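Local atomic coordinates of alginate lyase (Paenibacillus sp. FPU-7, PDB entry 6KFN), a protein that cleaves the polysaccharide alginate as a lyase, probably by beta-elimination, on a right-handed parallel beta-helix scaffold. Residues V33-S38 and A62-Y67; G72-V77 and L87-A92. One frame throughout, in Å; residues are numbered along the deposited sequence.

Contact 1: V33-S38 and A62-Y67; sequences VTFKGS and AVLSGY
K36 lays its methylenes over G66 O and slants across the ring of Y67, in a contact that shows how one long side chain can add a second layer beside a complete backbone ladder. The ladder comes first: strands 34-36 and 63-65 lie parallel, and four bonds stitch them, V63 N to V33 O, F35 N to V63 O (2.8 Å, nearly straight at 174°), S65 N to F35 O and G37 N to S65 O. From this frame the lysine sets out. K36 CB stays 4.0 Å from S65 O. With its CG anti to the backbone N (chi1 -165°), K36 CG comes within 3.5 Å of G66 O and 3.8 Å of Y67 CD1. K36 CD keeps to the same two neighbours, CE still passes G66 O, and a bend at chi3 (-79°) precedes NZ, which donates to two waters. One of them hands a 2.8 Å bond on to Y67 O. G66 O itself accepts from S65 OG at 2.8 Å, in the carbonyl plane on a lone pair. On the inner face, F35 and L64 turn toward L14 and L29; F35 CB meets L64 CD2, while V63 O lies at the edge of the phenyl ring. The chemistry is thus divided: main-chain amides hold the register, apolar groups fill the inside, and the lysine places its methylenes against carbonyl and ring while water takes up its ammonium group.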
ATOM      1  N   VAL A  33     -15.089  18.205  -6.429  1.00 13.35           N
ATOM      2  CA  VAL A  33     -16.059  17.303  -6.996  1.00 11.85           C
ATOM      3  C   VAL A  33     -15.770  15.899  -6.509  1.00 11.13           C
ATOM      4  O   VAL A  33     -14.615  15.473  -6.436  1.00 11.33           O
ATOM      5  CB  VAL A  33     -16.026  17.386  -8.533  1.00 13.63           C
ATOM      6  CG1 VAL A  33     -16.959  16.362  -9.143  1.00 18.37           C
ATOM      7  CG2 VAL A  33     -16.408  18.786  -8.979  1.00 15.84           C
ATOM      8  N   THR A  34     -16.844  15.174  -6.187  1.00 11.36           N
ATOM      9  CA  THR A  34     -16.810  13.741  -5.938  1.00 10.99           C
ATOM     10  C   THR A  34     -17.312  13.028  -7.188  1.00 10.83           C
ATOM     11  O   THR A  34     -18.444  13.227  -7.628  1.00 15.61           O
ATOM     12  CB  THR A  34     -17.604  13.361  -4.687  1.00 13.08           C
ATOM     13  OG1 THR A  34     -16.981  13.956  -3.535  1.00 14.20           O
ATOM     14  CG2 THR A  34     -17.598  11.870  -4.508  1.00 14.10           C
ATOM     15  N   PHE A  35     -16.458  12.190  -7.738  1.00  8.12           N
ATOM     16  CA  PHE A  35     -16.721  11.372  -8.910  1.00  8.39           C
ATOM     17  C   PHE A  35     -17.076   9.979  -8.426  1.00  8.16           C
ATOM     18  O   PHE A  35     -16.213   9.294  -7.884  1.00  8.16           O
ATOM     19  CB  PHE A  35     -15.472  11.298  -9.795  1.00  8.00           C
ATOM     20  CG  PHE A  35     -15.006  12.639 -10.338  1.00  7.77           C
ATOM     21  CD1 PHE A  35     -14.308  13.543  -9.538  1.00  8.14           C
ATOM     22  CD2 PHE A  35     -15.280  13.007 -11.652  1.00  8.86           C
ATOM     23  CE1 PHE A  35     -13.924  14.777 -10.021  1.00  8.57           C
ATOM     24  CE2 PHE A  35     -14.887  14.233 -12.144  1.00  8.33           C
ATOM     25  CZ  PHE A  35     -14.219  15.132 -11.357  1.00  9.24           C
ATOM     26  N   LYS A  36     -18.330   9.575  -8.565  1.00  9.32           N
ATOM     27  CA  LYS A  36     -18.780   8.289  -8.060  1.00  9.74           C
ATOM     28  C   LYS A  36     -18.822   7.270  -9.188  1.00 10.34           C
ATOM     29  O   LYS A  36     -19.452   7.501 -10.223  1.00 11.40           O
ATOM     30  CB  LYS A  36     -20.138   8.408  -7.395  1.00 13.28           C
ATOM     31  CG  LYS A  36     -20.453   7.195  -6.551  1.00 38.16           C
ATOM     32  CD  LYS A  36     -21.678   7.398  -5.697  1.00 56.53           C
ATOM     33  CE  LYS A  36     -21.393   8.214  -4.459  1.00 42.10           C
ATOM     34  NZ  LYS A  36     -22.584   8.105  -3.545  1.00 56.67           N
ATOM     35  N   GLY A  37     -18.147   6.153  -8.968  1.00 11.73           N
ATOM     36  CA  GLY A  37     -18.045   5.126  -9.958  1.00 14.25           C
ATOM     37  C   GLY A  37     -17.047   4.080  -9.498  1.00 14.21           C
ATOM     38  O   GLY A  37     -16.397   4.204  -8.451  1.00 19.63           O
ATOM     39  N   SER A  38     -16.918   3.089 -10.380  1.00 15.39           N
ATOM     40  CA  SER A  38     -15.881   2.070 -10.286  1.00 17.61           C
ATOM     41  C   SER A  38     -14.966   2.296 -11.491  1.00 13.43           C
ATOM     42  O   SER A  38     -15.200   1.771 -12.570  1.00 14.58           O
ATOM     43  CB  SER A  38     -16.477   0.676 -10.264  1.00 28.40           C
ATOM     44  OG  SER A  38     -17.501   0.596  -9.287  1.00 45.72           O
ATOM     45  N   ALA A  62     -10.003  16.620  -5.866  1.00  7.86           N
ATOM     46  CA  ALA A  62     -11.035  15.755  -6.399  1.00  7.70           C
ATOM     47  C   ALA A  62     -11.046  14.417  -5.664  1.00  7.01           C
ATOM     48  O   ALA A  62     -10.003  13.913  -5.248  1.00  7.55           O
ATOM     49  CB  ALA A  62     -10.796  15.546  -7.895  1.00  9.02           C
ATOM     50  N   VAL A  63     -12.235  13.834  -5.570  1.00  7.30           N
ATOM     51  CA  VAL A  63     -12.474  12.582  -4.869  1.00  7.38           C
ATOM     52  C   VAL A  63     -13.010  11.543  -5.840  1.00  7.32           C
ATOM     53  O   VAL A  63     -13.988  11.803  -6.546  1.00  8.40           O
ATOM     54  CB  VAL A  63     -13.499  12.749  -3.739  1.00  8.42           C
ATOM     55  CG1 VAL A  63     -13.731  11.418  -3.013  1.00  9.69           C
ATOM     56  CG2 VAL A  63     -13.070  13.831  -2.739  1.00  9.86           C
ATOM     57  N   LEU A  64     -12.385  10.359  -5.863  1.00  6.88           N
ATOM     58  CA  LEU A  64     -12.949   9.198  -6.517  1.00  7.12           C
ATOM     59  C   LEU A  64     -13.618   8.339  -5.453  1.00  7.38           C
ATOM     60  O   LEU A  64     -12.960   7.826  -4.558  1.00  8.11           O
ATOM     61  CB  LEU A  64     -11.891   8.364  -7.253  1.00  7.03           C
ATOM     62  CG  LEU A  64     -11.012   9.088  -8.251  1.00  9.36           C
ATOM     63  CD1 LEU A  64     -10.147   8.088  -8.991  1.00  9.84           C
ATOM     64  CD2 LEU A  64     -11.822   9.907  -9.209  1.00 10.71           C
ATOM     65  N   SER A  65     -14.958   8.236  -5.530  1.00 10.21           N
ATOM     66  CA  SER A  65     -15.710   7.441  -4.576  1.00 12.52           C
ATOM     67  C   SER A  65     -16.343   6.238  -5.254  1.00 13.94           C
ATOM     68  O   SER A  65     -16.904   6.378  -6.354  1.00 16.40           O
ATOM     69  CB  SER A  65     -16.812   8.251  -3.952  1.00 12.80           C
ATOM     70  OG  SER A  65     -17.526   7.454  -3.004  1.00 17.70           O
ATOM     71  N   GLY A  66     -16.306   5.067  -4.610  1.00 12.91           N
ATOM     72  CA  GLY A  66     -17.180   3.994  -5.037  1.00 13.92           C
ATOM     73  C   GLY A  66     -18.608   4.235  -4.587  1.00 13.47           C
ATOM     74  O   GLY A  66     -18.958   5.260  -4.002  1.00 14.98           O
ATOM     75  N   TYR A  67     -19.440   3.234  -4.844  1.00 16.34           N
ATOM     76  CA  TYR A  67     -20.849   3.284  -4.474  1.00 16.21           C
ATOM     77  C   TYR A  67     -21.122   2.809  -3.067  1.00 16.39           C
ATOM     78  O   TYR A  67     -22.167   3.167  -2.507  1.00 18.26           O
ATOM     79  CB  TYR A  67     -21.641   2.387  -5.398  1.00 19.96           C
ATOM     80  CG  TYR A  67     -21.542   2.807  -6.835  1.00 21.99           C
ATOM     81  CD1 TYR A  67     -22.251   3.903  -7.290  1.00 22.52           C
ATOM     82  CD2 TYR A  67     -20.759   2.103  -7.736  1.00 35.15           C
ATOM     83  CE1 TYR A  67     -22.201   4.296  -8.607  1.00 26.39           C
ATOM     84  CE2 TYR A  67     -20.677   2.482  -9.055  1.00 34.78           C
ATOM     85  CZ  TYR A  67     -21.419   3.578  -9.493  1.00 40.84           C
ATOM     86  OH  TYR A  67     -21.354   3.969 -10.812  1.00 65.13           O
TER
HETATM   87  O   HOH W   1     -21.179   6.290  -1.548  1.00 38.84           O
HETATM   88  O   HOH W   2     -23.818   5.278  -3.428  1.00 45.50           O

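Contact 2: G72-V77 and L87-A92; sequences GYSLYV and LKMTGA
S74 faces M89, T90 and A92 across the interior of a coil, and the three residues with most to bury here, S74, A92 and M89, illustrate how a coil of chain can close upon itself without a strand ladder. The touching ends run in nearly opposite directions, 163° apart, and the single bond between them is made by a side chain. S74 and M89 are each modelled in two conformers, and the contacts of their side chains belong to the one described.

S74 sits where its strand turns a corner. Its OG lies anti to the carbonyl carbon, which carries the hydroxyl of S74 across to T90 O, with OG to O at 3.1 Å. The approach is far from linear with respect to the acceptor: the C=O...OG angle is 107°, and the hydroxyl stands above the carbonyl plane. The same serine uses its CB for packing, S74 CB lying 3.7 Å from M89 CB.

A92 comes from the far side of the coil, just past the corner at G91. Its methyl group, pointing at the opposing chain, lies against the Y73-S74 peptide, with A92 CB 3.4 Å from Y73 C and 3.5 Å from S74 N, so that a small apolar group meets chiefly main chain.

M89 supplies the bulk. Beyond CB, the chain bends at chi2 (82°) and swings M89 CE toward L75 CD2, 4.3 Å away, a looser touch than that at the serine; I84 of strand 82-85 packs against both side chains. T90 points the opposite way and gives its own OG1 to Y112 O.

S74, L75, M89 and A92 thus face one interior, with S74 and A92 near the corners and M89 and L75 meeting beside I84. Inward residues from different faces of one coil meeting in this way are characteristic of the right-handed parallel beta-helix, the pectate lyase-like fold to which this region belongs.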
ATOM      1  N   GLY A  72     -16.696  -3.206  -5.025  1.00 11.58           N
ATOM      2  CA  GLY A  72     -15.976  -2.432  -6.000  1.00 10.66           C
ATOM      3  C   GLY A  72     -14.651  -1.880  -5.520  1.00  9.02           C
ATOM      4  O   GLY A  72     -13.982  -2.408  -4.653  1.00 12.56           O
ATOM      5  N   TYR A  73     -14.260  -0.794  -6.134  1.00 16.62           N
ATOM      6  CA  TYR A  73     -12.960  -0.174  -5.924  1.00  9.43           C
ATOM      7  C   TYR A  73     -13.124   1.289  -6.257  1.00  8.60           C
ATOM      8  O   TYR A  73     -14.038   1.692  -6.998  1.00 10.27           O
ATOM      9  CB  TYR A  73     -11.921  -0.815  -6.816  1.00 10.04           C
ATOM     10  CG  TYR A  73     -12.459  -1.087  -8.175  1.00 10.10           C
ATOM     11  CD1 TYR A  73     -12.551  -0.103  -9.109  1.00 10.71           C
ATOM     12  CD2 TYR A  73     -12.850  -2.378  -8.528  1.00 15.40           C
ATOM     13  CE1 TYR A  73     -13.035  -0.358 -10.390  1.00 10.26           C
ATOM     14  CE2 TYR A  73     -13.332  -2.661  -9.794  1.00 13.98           C
ATOM     15  CZ  TYR A  73     -13.435  -1.655 -10.720  1.00 11.61           C
ATOM     16  OH  TYR A  73     -13.907  -1.891 -11.975  1.00 20.94           O
ATOM     17  N   SER A  74     -12.235   2.106  -5.730  1.00  7.12           N
ATOM     18  CA  SER A  74     -12.241   3.480  -6.177  0.82  8.60           C
ATOM     19  C   SER A  74     -11.615   3.601  -7.564  1.00  7.00           C
ATOM     20  O   SER A  74     -12.123   4.304  -8.440  1.00  9.11           O
ATOM     21  CB  SER A  74     -11.524   4.406  -5.226  0.82 10.22           C
ATOM     22  OG  SER A  74     -11.931   4.231  -3.861  0.82 20.49           O
ATOM     23  N   LEU A  75     -10.516   2.876  -7.786  1.00  6.07           N
ATOM     24  CA  LEU A  75      -9.809   2.884  -9.057  1.00  6.06           C
ATOM     25  C   LEU A  75      -9.174   1.517  -9.254  1.00  5.47           C
ATOM     26  O   LEU A  75      -8.521   0.997  -8.354  1.00  6.22           O
ATOM     27  CB  LEU A  75      -8.749   3.987  -9.042  1.00  6.20           C
ATOM     28  CG  LEU A  75      -7.948   4.183 -10.335  1.00  6.88           C
ATOM     29  CD1 LEU A  75      -8.864   4.655 -11.509  1.00  7.59           C
ATOM     30  CD2 LEU A  75      -6.818   5.156 -10.122  1.00  9.06           C
ATOM     31  N   TYR A  76      -9.341   0.965 -10.462  1.00  5.64           N
ATOM     32  CA  TYR A  76      -8.786  -0.340 -10.842  1.00  5.74           C
ATOM     33  C   TYR A  76      -7.845  -0.086 -12.013  1.00  5.67           C
ATOM     34  O   TYR A  76      -8.302   0.318 -13.086  1.00  6.64           O
ATOM     35  CB  TYR A  76      -9.908  -1.294 -11.243  1.00  6.83           C
ATOM     36  CG  TYR A  76      -9.492  -2.687 -11.626  1.00  6.34           C
ATOM     37  CD1 TYR A  76      -8.420  -3.329 -11.052  1.00  6.68           C
ATOM     38  CD2 TYR A  76     -10.195  -3.396 -12.582  1.00  8.31           C
ATOM     39  CE1 TYR A  76      -8.095  -4.648 -11.371  1.00  7.31           C
ATOM     40  CE2 TYR A  76      -9.887  -4.701 -12.908  1.00  8.66           C
ATOM     41  CZ  TYR A  76      -8.831  -5.321 -12.313  1.00  7.27           C
ATOM     42  OH  TYR A  76      -8.550  -6.609 -12.665  1.00  8.77           O
ATOM     43  N   VAL A  77      -6.546  -0.319 -11.820  1.00  5.29           N
ATOM     44  CA  VAL A  77      -5.521  -0.024 -12.813  1.00  5.42           C
ATOM     45  C   VAL A  77      -5.016  -1.350 -13.363  1.00  5.31           C
ATOM     46  O   VAL A  77      -4.503  -2.178 -12.615  1.00  5.79           O
ATOM     47  CB  VAL A  77      -4.365   0.785 -12.203  1.00  5.91           C
ATOM     48  CG1 VAL A  77      -3.382   1.175 -13.314  1.00  6.54           C
ATOM     49  CG2 VAL A  77      -4.862   2.015 -11.455  1.00  6.78           C
ATOM     50  N   LEU A  87      -5.189  12.968  -5.677  1.00  6.59           N
ATOM     51  CA  LEU A  87      -6.584  12.588  -5.557  1.00  6.59           C
ATOM     52  C   LEU A  87      -6.880  11.967  -4.200  1.00  6.22           C
ATOM     53  O   LEU A  87      -6.024  11.347  -3.576  1.00  7.49           O
ATOM     54  CB  LEU A  87      -6.918  11.557  -6.636  1.00  7.62           C
ATOM     55  CG  LEU A  87      -6.834  12.107  -8.075  1.00  9.11           C
ATOM     56  CD1 LEU A  87      -6.873  10.979  -9.083  1.00 14.06           C
ATOM     57  CD2 LEU A  87      -7.973  13.020  -8.346  1.00 10.03           C
ATOM     58  N   LYS A  88      -8.129  12.089  -3.810  1.00  6.88           N
ATOM     59  CA  LYS A  88      -8.696  11.305  -2.719  1.00  7.17           C
ATOM     60  C   LYS A  88      -9.425  10.098  -3.299  1.00  6.93           C
ATOM     61  O   LYS A  88     -10.048  10.197  -4.375  1.00  7.80           O
ATOM     62  CB  LYS A  88      -9.666  12.173  -1.909  1.00  9.43           C
ATOM     63  CG  LYS A  88      -9.017  13.329  -1.197  1.00 13.89           C
ATOM     64  CD  LYS A  88     -10.003  14.264  -0.492  1.00 15.55           C
ATOM     65  CE  LYS A  88      -9.348  15.279   0.361  1.00 26.82           C
ATOM     66  NZ  LYS A  88     -10.403  16.122   1.008  1.00 40.87           N
ATOM     67  N   MET A  89      -9.371   8.975  -2.593  1.00  6.99           N
ATOM     68  CA  MET A  89     -10.069   7.759  -2.976  0.67  6.94           C
ATOM     69  C   MET A  89     -10.788   7.216  -1.742  1.00  6.17           C
ATOM     70  O   MET A  89     -10.165   7.055  -0.691  1.00  6.68           O
ATOM     71  CB  MET A  89      -9.130   6.655  -3.515  0.67  7.26           C
ATOM     72  CG  MET A  89      -8.536   6.856  -4.905  0.67  9.12           C
ATOM     73  SD  MET A  89      -7.111   7.917  -4.910  0.67  6.82           S
ATOM     74  CE  MET A  89      -6.675   7.802  -6.687  0.67  7.75           C
ATOM     75  N   THR A  90     -12.070   6.923  -1.877  1.00  6.14           N
ATOM     76  CA  THR A  90     -12.865   6.507  -0.747  1.00  6.22           C
ATOM     77  C   THR A  90     -14.037   5.658  -1.171  1.00  6.60           C
ATOM     78  O   THR A  90     -14.362   5.541  -2.350  1.00  9.25           O
ATOM     79  CB  THR A  90     -13.324   7.766   0.019  1.00  7.09           C
ATOM     80  OG1 THR A  90     -13.844   7.408   1.300  1.00  8.61           O
ATOM     81  CG2 THR A  90     -14.400   8.563  -0.699  1.00  8.24           C
ATOM     82  N   GLY A  91     -14.727   5.107  -0.161  1.00  7.94           N
ATOM     83  CA  GLY A  91     -16.081   4.658  -0.402  1.00 10.39           C
ATOM     84  C   GLY A  91     -16.237   3.402  -1.239  1.00  9.25           C
ATOM     85  O   GLY A  91     -17.214   3.269  -2.000  1.00 13.47           O
ATOM     86  N   ALA A  92     -15.321   2.475  -1.113  1.00  6.97           N
ATOM     87  CA  ALA A  92     -15.317   1.240  -1.877  1.00  7.15           C
ATOM     88  C   ALA A  92     -14.689   0.151  -1.043  1.00  6.27           C
ATOM     89  O   ALA A  92     -14.040   0.397  -0.031  1.00  6.20           O
ATOM     90  CB  ALA A  92     -14.568   1.404  -3.189  1.00  7.86           C
TER

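The two contacts follow one another along the chain, contact 1 closing before contact 2 opens, and their centres are only about 7 Å apart. Strand 63-65 is the shared element: it pairs with strand 34-36 in contact 1 and, on its other side, with strand 88-92 of contact 2, where backbone bonds join L64 to K88 and T90. Contact 1 therefore stacks neighbouring strands along the helix axis, whereas contact 2 reaches across the coil to strand 73-77, which belongs to a different parallel sheet. A second touch sets S38 against the ring of Y73. Together they illustrate how a beta-helix combines axial pairing with interior packing, here toward its N-terminal end.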